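Local coordinates for protein MmeI (Methylophilus methylotrophus, PDB 5HR4) that acts as a restriction-modification enzyme that binds DNA and probably methylates the exocyclic amino group of adenine with S-adenosyl-L-methionine as methyl donor, at residues I161-A166 / S291-G296; A185-L190 / E415-Q420; L298-M303 / G312-S317; T358-A363 / F410-E415. All blocks are in the same frame, centred on the assembly; numbering follows the deposited sequence.

Contact 1 of 4, residues I161-A166 / S291-G296; sequences INIKAA and SPAIFG
A293 and I294, in the first turn of helix 292-301, meet I161, I163 and A166 where helix 163-178 begins. This apolar junction between two helix starts illustrates how one branched side chain can carry most of an interface with no hydrogen bond across it. A293 comes first: its CB lies 4.0 Å from I163 CD1, a methyl that also leans on the carbonyl oxygen of A293. I294 follows and buries far more surface than any other residue here. With chi1 at -57° its CG1 sits beside the backbone N while CG2 is anti to it; both branches border I161 CD1, CG1 more closely at 3.5 Å, and CG2 also reaches A166 CB at 4.1 Å. The far end, I294 CD1, reaches 3.4 Å from N162 O. N162 is the N-cap of helix 163-178, its OD1 accepting weak bonds from K164 N and A165 N, so I294 CD1 packs against the backbone of the N-cap residue. I161 also touches L285, a calcium ligand, which places the junction between the calcium site and the helix that carries F299 into the sinefungin pocket. The A166 CB that meets CG2 also lies 3.8 Å from I294 O.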
# COMPACT_ATOMS: atom_id res chain seq x y z
N ILE A 161 13.53 24.66 -4.70
CA ILE A 161 13.52 23.36 -5.36
C ILE A 161 12.11 22.81 -5.40
O ILE A 161 11.28 23.10 -4.53
CB ILE A 161 14.46 22.38 -4.64
CG1 ILE A 161 14.21 22.43 -3.14
CG2 ILE A 161 15.91 22.67 -4.94
CD1 ILE A 161 14.26 21.08 -2.50
N ASN A 162 11.84 21.99 -6.41
CA ASN A 162 10.57 21.28 -6.50
C ASN A 162 10.87 19.80 -6.73
O ASN A 162 12.01 19.37 -6.58
CB ASN A 162 9.71 21.86 -7.63
CG ASN A 162 10.47 21.98 -8.96
OD1 ASN A 162 11.27 21.12 -9.32
ND2 ASN A 162 10.24 23.09 -9.66
N ILE A 163 9.86 19.03 -7.12
CA ILE A 163 10.11 17.63 -7.45
C ILE A 163 11.10 17.49 -8.61
O ILE A 163 11.89 16.54 -8.65
CB ILE A 163 8.79 16.91 -7.77
CG1 ILE A 163 7.81 17.12 -6.63
CG2 ILE A 163 9.06 15.42 -7.99
CD1 ILE A 163 8.34 16.58 -5.35
N LYS A 164 11.09 18.41 -9.58
CA LYS A 164 11.97 18.23 -10.73
C LYS A 164 13.44 18.32 -10.34
O LYS A 164 14.30 17.77 -11.03
CB LYS A 164 11.65 19.25 -11.83
N ALA A 165 13.74 18.95 -9.20
CA ALA A 165 15.13 19.05 -8.76
C ALA A 165 15.60 17.73 -8.17
O ALA A 165 16.72 17.29 -8.45
CB ALA A 165 15.28 20.16 -7.73
N ALA A 166 14.78 17.08 -7.36
CA ALA A 166 15.18 15.77 -6.85
C ALA A 166 15.39 14.79 -8.00
O ALA A 166 16.38 14.06 -8.03
CB ALA A 166 14.16 15.23 -5.86
N SER A 291 11.65 19.16 1.85
CA SER A 291 10.57 18.52 2.57
C SER A 291 10.45 17.05 2.21
O SER A 291 11.06 16.60 1.22
CB SER A 291 9.27 19.24 2.23
OG SER A 291 9.31 19.60 0.86
N PRO A 292 9.68 16.26 2.99
CA PRO A 292 9.41 14.86 2.63
C PRO A 292 9.22 14.59 1.15
O PRO A 292 9.80 13.63 0.62
CB PRO A 292 8.12 14.57 3.39
CG PRO A 292 8.29 15.36 4.64
CD PRO A 292 9.03 16.62 4.26
N ALA A 293 8.41 15.42 0.48
CA ALA A 293 8.21 15.24 -0.95
C ALA A 293 9.54 15.22 -1.69
O ALA A 293 9.75 14.39 -2.57
CB ALA A 293 7.29 16.34 -1.51
N ILE A 294 10.46 16.11 -1.32
CA ILE A 294 11.78 16.07 -1.94
C ILE A 294 12.50 14.77 -1.59
O ILE A 294 12.99 14.06 -2.48
CB ILE A 294 12.63 17.28 -1.53
CG1 ILE A 294 11.91 18.57 -1.91
CG2 ILE A 294 13.99 17.19 -2.21
CD1 ILE A 294 11.49 18.62 -3.32
N PHE A 295 12.56 14.43 -0.30
CA PHE A 295 13.30 13.24 0.10
C PHE A 295 12.72 11.99 -0.54
O PHE A 295 13.46 11.07 -0.90
CB PHE A 295 13.32 13.11 1.62
CG PHE A 295 14.02 14.24 2.31
CD1 PHE A 295 15.40 14.35 2.25
CD2 PHE A 295 13.30 15.19 3.02
CE1 PHE A 295 16.05 15.39 2.90
CE2 PHE A 295 13.95 16.24 3.66
CZ PHE A 295 15.31 16.34 3.60
N GLY A 296 11.41 11.95 -0.73
CA GLY A 296 10.76 10.78 -1.29
C GLY A 296 10.94 10.67 -2.79
O GLY A 296 11.14 9.58 -3.31

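Contact 2 of 4, residues A185-L190 / E415-Q420; sequences ALELYL and EEFPAQ
L190 and F417 make the apolar part of this contact. L190 CD2 comes within 3.4 Å of F417 CZ, approaching the ring obliquely. Hydrocarbon from longer polar side chains extends the same surface: E187 CG lies 3.6 Å from E416 CG, and E187 CB is 4.2 Å from Q420 CG. E187 and E416 show how glutamates can pack through their methylenes while their carboxylates find polar partners, H173 and H184, outside the contact. E187 bends at chi2 (-56°), which brings its OE2 obliquely against the F417 ring, 3.1 Å from CD1; the same oxygen has a weak hydrogen bond to H173 of helix 163-178, whose ring also meets that of F417.

The backbones behind these side chains form a nearly parallel helix pair; over these short segments the axes cross at -28° and approach to 9.2 Å. One helix belongs to the helicase spacer domain and the other to the Rossmann-like methyltransferase domain, immediately after the strand that reaches the sinefungin ribose.

Polar interactions gather around E416. Its OE2 uses the anti lone pair to accept from Q420 NE2 at 2.8 Å, with a donor angle of 147°, and is also hydrogen-bonded to H184 ND1 at the start of helix 183-200. Two partners on one oxygen would help to offset the like charge of E187, whose OE1 stands 5.8 Å from E416 OE1.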
# COMPACT_ATOMS: atom_id res chain seq x y z
N ALA A 185 30.15 3.88 -1.62
CA ALA A 185 30.70 5.20 -1.90
C ALA A 185 29.67 6.06 -2.60
O ALA A 185 29.42 7.21 -2.20
CB ALA A 185 31.98 5.10 -2.73
N LEU A 186 29.01 5.52 -3.63
CA LEU A 186 28.04 6.31 -4.38
C LEU A 186 26.96 6.89 -3.47
O LEU A 186 26.74 8.10 -3.44
CB LEU A 186 27.43 5.46 -5.50
CG LEU A 186 26.35 6.16 -6.31
CD1 LEU A 186 26.93 7.32 -7.11
CD2 LEU A 186 25.64 5.18 -7.21
N GLU A 187 26.30 6.03 -2.68
CA GLU A 187 25.21 6.46 -1.82
C GLU A 187 25.64 7.56 -0.87
O GLU A 187 24.91 8.54 -0.66
CB GLU A 187 24.66 5.28 -1.02
CG GLU A 187 24.56 3.95 -1.75
CD GLU A 187 23.73 4.00 -3.03
OE1 GLU A 187 23.71 2.98 -3.77
OE2 GLU A 187 23.11 5.05 -3.31
N LEU A 188 26.82 7.42 -0.25
CA LEU A 188 27.26 8.42 0.71
C LEU A 188 27.87 9.64 0.02
O LEU A 188 27.75 10.75 0.55
CB LEU A 188 28.25 7.79 1.69
CG LEU A 188 29.06 8.59 2.72
CD1 LEU A 188 28.22 9.55 3.54
CD2 LEU A 188 29.71 7.59 3.64
N TYR A 189 28.50 9.46 -1.14
CA TYR A 189 28.94 10.62 -1.91
C TYR A 189 27.77 11.56 -2.16
O TYR A 189 27.86 12.77 -1.93
CB TYR A 189 29.54 10.17 -3.23
CG TYR A 189 30.49 11.15 -3.90
CD1 TYR A 189 30.00 12.15 -4.73
CD2 TYR A 189 31.86 11.06 -3.72
CE1 TYR A 189 30.85 13.05 -5.35
CE2 TYR A 189 32.72 11.95 -4.33
CZ TYR A 189 32.22 12.95 -5.14
OH TYR A 189 33.08 13.84 -5.77
N LEU A 190 26.63 11.00 -2.58
CA LEU A 190 25.53 11.82 -3.05
C LEU A 190 24.83 12.50 -1.88
O LEU A 190 24.59 13.72 -1.89
CB LEU A 190 24.55 10.96 -3.85
CG LEU A 190 23.64 11.75 -4.78
CD1 LEU A 190 24.33 12.04 -6.13
CD2 LEU A 190 22.32 11.01 -4.97
N GLU A 415 17.49 -0.91 1.44
CA GLU A 415 18.31 -0.27 0.41
C GLU A 415 19.18 0.80 1.05
O GLU A 415 18.71 1.58 1.89
CB GLU A 415 17.44 0.35 -0.68
CG GLU A 415 16.69 -0.65 -1.56
CD GLU A 415 17.62 -1.53 -2.44
OE1 GLU A 415 18.38 -0.99 -3.28
OE2 GLU A 415 17.56 -2.78 -2.30
N GLU A 416 20.45 0.84 0.68
CA GLU A 416 21.34 1.76 1.39
C GLU A 416 21.01 3.21 1.09
O GLU A 416 21.15 4.08 1.96
CB GLU A 416 22.81 1.47 1.08
CG GLU A 416 23.72 2.64 1.45
CD GLU A 416 25.13 2.22 1.78
OE1 GLU A 416 25.52 1.09 1.40
OE2 GLU A 416 25.85 3.01 2.42
N PHE A 417 20.57 3.51 -0.13
CA PHE A 417 20.42 4.92 -0.47
C PHE A 417 19.32 5.57 0.37
O PHE A 417 19.61 6.57 1.05
CB PHE A 417 20.20 5.08 -1.98
CG PHE A 417 20.19 6.50 -2.42
CD1 PHE A 417 21.26 7.32 -2.17
CD2 PHE A 417 19.09 7.02 -3.07
CE1 PHE A 417 21.25 8.65 -2.57
CE2 PHE A 417 19.06 8.34 -3.47
CZ PHE A 417 20.13 9.15 -3.22
N PRO A 418 18.09 5.05 0.44
CA PRO A 418 17.13 5.63 1.39
C PRO A 418 17.62 5.57 2.83
O PRO A 418 17.31 6.48 3.63
CB PRO A 418 15.87 4.78 1.18
CG PRO A 418 16.35 3.51 0.50
CD PRO A 418 17.51 3.93 -0.33
N ALA A 419 18.38 4.54 3.19
CA ALA A 419 18.89 4.48 4.56
C ALA A 419 19.89 5.59 4.82
O ALA A 419 19.99 6.07 5.95
CB ALA A 419 19.53 3.12 4.85
N GLN A 420 20.61 6.04 3.78
CA GLN A 420 21.49 7.19 3.94
C GLN A 420 20.71 8.51 3.90
O GLN A 420 21.02 9.43 4.65
CB GLN A 420 22.58 7.20 2.87
CG GLN A 420 23.56 6.04 2.94
CD GLN A 420 24.80 6.31 3.79
OE1 GLN A 420 24.79 7.19 4.65
NE2 GLN A 420 25.89 5.55 3.53

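Contact 3 of 4, residues L298-M303 / G312-S317; sequences LFQSIM and GAHYTS. With SFG (sinefungin), chain H; nucleotides of chain B.
One wall of the sinefungin pocket is built here, where F299, Q300 and M303 support A313 and Y315 in the loop 312-317. It exemplifies a loop that binds ligand through its backbone while side chains behind it fix its course. A313, at the centre of an inverse gamma turn, is held from two directions: F299 CZ and M303 CE each lie 3.5 Å from A313 CB. The F299 ring also reaches the ligand ribose, with CZ near O3'. Q300 holds the loop two residues further on. Extended beyond CG (chi2 -171°), it brings OE1 to Y315 N at 3.0 Å in a straight bond of 168°, the N-H lying in the carbonyl plane on a lone pair.

The loop meets sinefungin on its other side. T316 N donates to the ligand carboxylate atom O at 2.9 Å, and H314 O accepts from the ligand amine NE at 3.0 Å. H314 also borders DA7 of chain B, its ND1 standing 3.5 Å from N9 of that adenine. Atom N6 of DA7 lies 2.9 Å from sinefungin NE, consistent with this base being poised to receive a methyl group. A segment upstream of the Rossmann-like core that grips the amino-acid end of sinefungin, an analogue of S-adenosyl-L-methionine, is consistent with motif X of N6-adenine DNA methyltransferases.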
# COMPACT_ATOMS: atom_id res chain seq x y z
N LEU A 298 13.44 11.88 -4.54
CA LEU A 298 14.83 11.50 -4.76
C LEU A 298 15.03 10.00 -4.58
O LEU A 298 15.53 9.30 -5.48
CB LEU A 298 15.72 12.26 -3.79
CG LEU A 298 17.17 11.83 -3.83
CD1 LEU A 298 17.74 12.09 -5.20
CD2 LEU A 298 17.94 12.58 -2.75
N PHE A 299 14.64 9.50 -3.41
CA PHE A 299 14.60 8.07 -3.13
C PHE A 299 13.98 7.29 -4.29
O PHE A 299 14.53 6.29 -4.74
CB PHE A 299 13.83 7.89 -1.81
CG PHE A 299 13.32 6.50 -1.56
CD1 PHE A 299 14.06 5.38 -1.88
CD2 PHE A 299 12.08 6.33 -0.95
CE1 PHE A 299 13.57 4.10 -1.63
CE2 PHE A 299 11.59 5.06 -0.69
CZ PHE A 299 12.34 3.94 -1.03
N GLN A 300 12.84 7.77 -4.81
CA GLN A 300 12.13 7.00 -5.83
C GLN A 300 12.80 7.07 -7.19
O GLN A 300 12.72 6.12 -7.97
CB GLN A 300 10.69 7.49 -5.92
CG GLN A 300 9.78 6.99 -4.81
CD GLN A 300 8.32 7.31 -5.08
OE1 GLN A 300 7.47 7.33 -4.18
NE2 GLN A 300 8.03 7.58 -6.33
N SER A 301 13.51 8.16 -7.50
CA SER A 301 13.98 8.41 -8.85
C SER A 301 15.20 7.60 -9.25
O SER A 301 15.64 7.69 -10.40
CB SER A 301 14.34 9.89 -9.01
OG SER A 301 15.64 10.09 -8.49
N ILE A 302 15.80 6.86 -8.33
CA ILE A 302 16.95 6.06 -8.66
C ILE A 302 16.57 4.59 -8.84
O ILE A 302 17.44 3.73 -8.82
CB ILE A 302 18.08 6.21 -7.62
CG1 ILE A 302 17.66 5.66 -6.25
CG2 ILE A 302 18.55 7.66 -7.51
CD1 ILE A 302 18.66 4.65 -5.64
N MET A 303 15.29 4.29 -9.02
CA MET A 303 14.88 2.89 -9.00
C MET A 303 14.18 2.47 -10.28
O MET A 303 13.40 3.23 -10.86
CB MET A 303 14.01 2.64 -7.77
CG MET A 303 14.82 2.94 -6.50
SD MET A 303 14.39 2.03 -5.00
CE MET A 303 13.26 0.82 -5.65
N GLY A 312 8.29 -2.28 -2.80
CA GLY A 312 7.31 -1.32 -2.34
C GLY A 312 7.89 0.05 -2.07
O GLY A 312 7.54 0.67 -1.05
N ALA A 313 8.76 0.55 -2.95
CA ALA A 313 9.51 1.79 -2.66
C ALA A 313 8.69 3.04 -3.00
O ALA A 313 8.98 3.81 -3.92
CB ALA A 313 10.83 1.79 -3.40
N HIS A 314 7.66 3.27 -2.19
CA HIS A 314 6.74 4.38 -2.43
C HIS A 314 6.72 5.26 -1.20
O HIS A 314 6.36 4.80 -0.11
CB HIS A 314 5.36 3.84 -2.76
CG HIS A 314 5.29 3.25 -4.12
ND1 HIS A 314 5.08 1.91 -4.35
CD2 HIS A 314 5.47 3.82 -5.34
CE1 HIS A 314 5.09 1.68 -5.65
NE2 HIS A 314 5.32 2.83 -6.27
N TYR A 315 7.14 6.51 -1.36
CA TYR A 315 7.27 7.38 -0.21
C TYR A 315 5.89 7.81 0.27
O TYR A 315 4.94 7.92 -0.51
CB TYR A 315 8.15 8.58 -0.55
CG TYR A 315 7.41 9.84 -0.94
CD1 TYR A 315 6.88 10.68 0.04
CD2 TYR A 315 7.28 10.20 -2.26
CE1 TYR A 315 6.21 11.83 -0.29
CE2 TYR A 315 6.62 11.35 -2.62
CZ TYR A 315 6.07 12.17 -1.62
OH TYR A 315 5.38 13.33 -1.95
N THR A 316 5.79 8.08 1.57
CA THR A 316 4.53 8.40 2.22
C THR A 316 4.36 9.90 2.37
O THR A 316 5.24 10.58 2.91
CB THR A 316 4.44 7.71 3.59
OG1 THR A 316 4.80 6.33 3.45
CG2 THR A 316 3.03 7.80 4.11
N SER A 317 3.23 10.41 1.90
CA SER A 317 2.92 11.84 1.94
C SER A 317 3.00 12.39 3.35
O SER A 317 2.73 11.69 4.33
CB SER A 317 1.50 12.11 1.38
N SFG H . 7.78 5.32 4.55
CA SFG H . 8.87 5.53 3.62
C SFG H . 8.80 6.97 3.16
O SFG H . 7.87 7.70 3.60
OXT SFG H . 9.64 7.45 2.37
CB SFG H . 8.74 4.59 2.42
CG SFG H . 8.65 3.17 2.95
CD SFG H . 8.25 2.31 1.77
NE SFG H . 6.81 2.44 1.63
C5' SFG H . 8.67 0.85 1.96
C4' SFG H . 10.20 0.64 2.26
O4' SFG H . 10.38 -0.55 2.75
C3' SFG H . 11.09 0.67 1.01
O3' SFG H . 11.88 1.76 1.09
C2' SFG H . 11.91 -0.66 1.03
O2' SFG H . 13.34 -0.44 0.68
C1' SFG H . 11.83 -1.04 2.27
N9 SFG H . 11.80 -2.46 2.43
C8 SFG H . 11.20 -3.37 1.66
N7 SFG H . 11.38 -4.57 2.21
C5 SFG H . 12.10 -4.40 3.32
C6 SFG H . 12.57 -5.31 4.24
N6 SFG H . 12.45 -6.75 4.34
N1 SFG H . 13.28 -4.92 5.29
C2 SFG H . 13.53 -3.60 5.45
N3 SFG H . 13.07 -2.70 4.54
C4 SFG H . 12.35 -3.10 3.47
P DA B 7 0.84 -5.76 -6.30
OP1 DA B 7 2.03 -5.66 -7.19
OP2 DA B 7 0.94 -6.56 -5.05
O5' DA B 7 0.32 -4.30 -6.00
C5' DA B 7 0.67 -3.62 -4.86
C4' DA B 7 0.61 -2.16 -5.19
O4' DA B 7 0.94 -1.38 -4.05
C3' DA B 7 1.54 -1.72 -6.31
O3' DA B 7 0.82 -0.84 -7.13
C2' DA B 7 2.68 -1.02 -5.56
C1' DA B 7 1.96 -0.46 -4.35
N9 DA B 7 2.76 -0.37 -3.13
C8 DA B 7 3.63 -1.30 -2.67
N7 DA B 7 4.14 -1.00 -1.51
C5 DA B 7 3.54 0.21 -1.18
C6 DA B 7 3.64 1.06 -0.04
N6 DA B 7 4.45 0.81 0.99
N1 DA B 7 2.90 2.18 -0.03
C2 DA B 7 2.10 2.43 -1.07
N3 DA B 7 1.91 1.70 -2.17
C4 DA B 7 2.67 0.59 -2.16

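Contact 4 of 4, residues T358-A363 / F410-E415; sequences TFFDPA and FGIEIE. With SFG (sinefungin), chain H.
F359 and F410 open the tight part of this contact, in which two short strand segments run within 6° of parallel. F410 N donates to F359 O at 2.8 Å, nearly along the C=O axis; D361 N returns to F410 O at 3.0 Å, and I412 N to D361 O at 3.1 Å. The F360 ring, with its CG anti to the backbone N (chi1 -170°), presents its edge to I412, CZ to CD1 at 3.8 Å.

These are adjacent strands of the Rossmann-like methyltransferase sheet, joined through helix 368-388 in a beta-alpha-beta crossover, and exemplify the rule that cofactors bind where such strands end. E413 sends its carboxylate to the sinefungin ribose, OE2 to O2' at 2.7 Å and OE1 to O3' at 3.0 Å. E415 N donates to OE2 from above the carboxylate plane.

Both ends are looser. Toward the ligand no further backbone hydrogen bond links the segments, although A363 CA stays 3.2 Å from I412 O; A363 and E413 come only to 4.4 Å, C to OE1. At the opposite, partly exposed end, T358 CG2 rests obliquely on the F410 ring at CE1, while T358 OG1 bonds to K474 O.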
# COMPACT_ATOMS: atom_id res chain seq x y z
N THR A 358 11.08 7.62 22.11
CA THR A 358 11.82 7.04 20.98
C THR A 358 10.85 6.57 19.91
O THR A 358 9.76 6.06 20.21
CB THR A 358 12.71 5.87 21.43
OG1 THR A 358 11.94 4.93 22.19
CG2 THR A 358 13.83 6.36 22.31
N PHE A 359 11.24 6.76 18.64
CA PHE A 359 10.41 6.40 17.49
C PHE A 359 11.14 5.41 16.59
O PHE A 359 12.32 5.58 16.30
CB PHE A 359 10.01 7.66 16.72
CG PHE A 359 9.30 8.68 17.57
CD1 PHE A 359 7.91 8.69 17.64
CD2 PHE A 359 10.02 9.59 18.32
CE1 PHE A 359 7.26 9.60 18.44
CE2 PHE A 359 9.36 10.52 19.11
CZ PHE A 359 7.98 10.52 19.16
N PHE A 360 10.42 4.39 16.13
CA PHE A 360 11.02 3.22 15.49
C PHE A 360 10.22 2.83 14.25
O PHE A 360 9.12 2.27 14.37
CB PHE A 360 11.07 2.07 16.50
CG PHE A 360 11.87 0.89 16.07
CD1 PHE A 360 12.61 0.91 14.89
CD2 PHE A 360 11.89 -0.26 16.85
CE1 PHE A 360 13.34 -0.20 14.49
CE2 PHE A 360 12.61 -1.37 16.47
CZ PHE A 360 13.34 -1.34 15.27
N ASP A 361 10.78 3.07 13.07
CA ASP A 361 10.15 2.74 11.79
C ASP A 361 10.84 1.55 11.13
O ASP A 361 11.87 1.72 10.45
CB ASP A 361 10.17 3.96 10.86
CG ASP A 361 9.38 3.75 9.55
OD1 ASP A 361 8.97 2.60 9.23
OD2 ASP A 361 9.19 4.75 8.81
N PRO A 362 10.28 0.32 11.25
CA PRO A 362 10.99 -0.89 10.82
C PRO A 362 10.92 -1.17 9.33
O PRO A 362 10.97 -2.34 8.91
CB PRO A 362 10.29 -2.01 11.61
CG PRO A 362 9.01 -1.37 12.20
CD PRO A 362 8.91 0.03 11.68
N ALA A 363 10.79 -0.12 8.52
CA ALA A 363 10.76 -0.19 7.06
C ALA A 363 10.79 1.25 6.55
O ALA A 363 10.00 1.63 5.68
CB ALA A 363 9.53 -0.95 6.57
N PHE A 410 14.89 5.86 15.19
CA PHE A 410 15.44 4.55 14.91
C PHE A 410 14.72 3.98 13.70
O PHE A 410 13.50 4.12 13.60
CB PHE A 410 15.24 3.60 16.12
CG PHE A 410 15.97 4.03 17.38
CD1 PHE A 410 15.40 4.95 18.26
CD2 PHE A 410 17.21 3.49 17.70
CE1 PHE A 410 16.08 5.34 19.44
CE2 PHE A 410 17.89 3.88 18.86
CZ PHE A 410 17.32 4.80 19.72
N GLY A 411 15.45 3.33 12.79
CA GLY A 411 14.82 2.82 11.59
C GLY A 411 15.60 1.69 10.95
O GLY A 411 16.83 1.63 11.06
N ILE A 412 14.88 0.82 10.24
CA ILE A 412 15.46 -0.27 9.45
C ILE A 412 15.05 -0.09 7.98
O ILE A 412 13.88 0.14 7.68
CB ILE A 412 14.99 -1.65 9.96
CG1 ILE A 412 15.26 -1.84 11.46
CG2 ILE A 412 15.69 -2.72 9.19
CD1 ILE A 412 14.48 -3.00 12.09
N GLU A 413 16.02 -0.23 7.07
CA GLU A 413 15.79 0.02 5.65
C GLU A 413 16.75 -0.84 4.82
O GLU A 413 17.96 -0.85 5.07
CB GLU A 413 15.94 1.52 5.36
CG GLU A 413 16.12 1.93 3.91
CD GLU A 413 14.98 1.46 2.98
OE1 GLU A 413 13.80 1.50 3.41
OE2 GLU A 413 15.27 1.06 1.82
N ILE A 414 16.22 -1.56 3.83
CA ILE A 414 17.02 -2.59 3.17
C ILE A 414 17.89 -2.01 2.06
O ILE A 414 18.93 -2.58 1.74
CB ILE A 414 16.12 -3.72 2.66
CG1 ILE A 414 16.93 -4.99 2.34
CG2 ILE A 414 15.34 -3.29 1.43
CD1 ILE A 414 16.04 -6.22 2.11
N GLU A 415 17.49 -0.91 1.44
CA GLU A 415 18.31 -0.27 0.41
C GLU A 415 19.18 0.80 1.05
O GLU A 415 18.71 1.58 1.89
CB GLU A 415 17.44 0.35 -0.68
CG GLU A 415 16.69 -0.65 -1.56
CD GLU A 415 17.62 -1.53 -2.44
OE1 GLU A 415 18.38 -0.99 -3.28
OE2 GLU A 415 17.56 -2.78 -2.30
N SFG H . 7.78 5.32 4.55
CA SFG H . 8.87 5.53 3.62
C SFG H . 8.80 6.97 3.16
O SFG H . 7.87 7.70 3.60
OXT SFG H . 9.64 7.45 2.37
CB SFG H . 8.74 4.59 2.42
CG SFG H . 8.65 3.17 2.95
CD SFG H . 8.25 2.31 1.77
NE SFG H . 6.81 2.44 1.63
C5' SFG H . 8.67 0.85 1.96
C4' SFG H . 10.20 0.64 2.26
O4' SFG H . 10.38 -0.55 2.75
C3' SFG H . 11.09 0.67 1.01
O3' SFG H . 11.88 1.76 1.09
C2' SFG H . 11.91 -0.66 1.03
O2' SFG H . 13.34 -0.44 0.68
C1' SFG H . 11.83 -1.04 2.27
N9 SFG H . 11.80 -2.46 2.43
C8 SFG H . 11.20 -3.37 1.66
N7 SFG H . 11.38 -4.57 2.21
C5 SFG H . 12.10 -4.40 3.32
C6 SFG H . 12.57 -5.31 4.24
N6 SFG H . 12.45 -6.75 4.34
N1 SFG H . 13.28 -4.92 5.29
C2 SFG H . 13.53 -3.60 5.45
N3 SFG H . 13.07 -2.70 4.54
C4 SFG H . 12.35 -3.10 3.47

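How the contacts relate
From the N terminus, 161-166 opens helix 163-178 and 185-190 lies in the next helix, 183-200; both meet their partners here only when later parts of the chain return. Contact 1 closes first, when 291-296 comes back to the start of helix 163-178. Helix 292-301 runs into contact 3, a short loop completed by 312-317. Contact 4 then closes through the crossover from 358-363 to 410-415, and contact 2 closes last, sharing E415 with it. Contacts 1 and 2 therefore cross, whereas contacts 3 and 4 follow one another within the long span that contact 2 brackets. Together they tie the helical N-terminal and spacer parts to the methyltransferase core, with contacts 3 and 4 both reaching sinefungin.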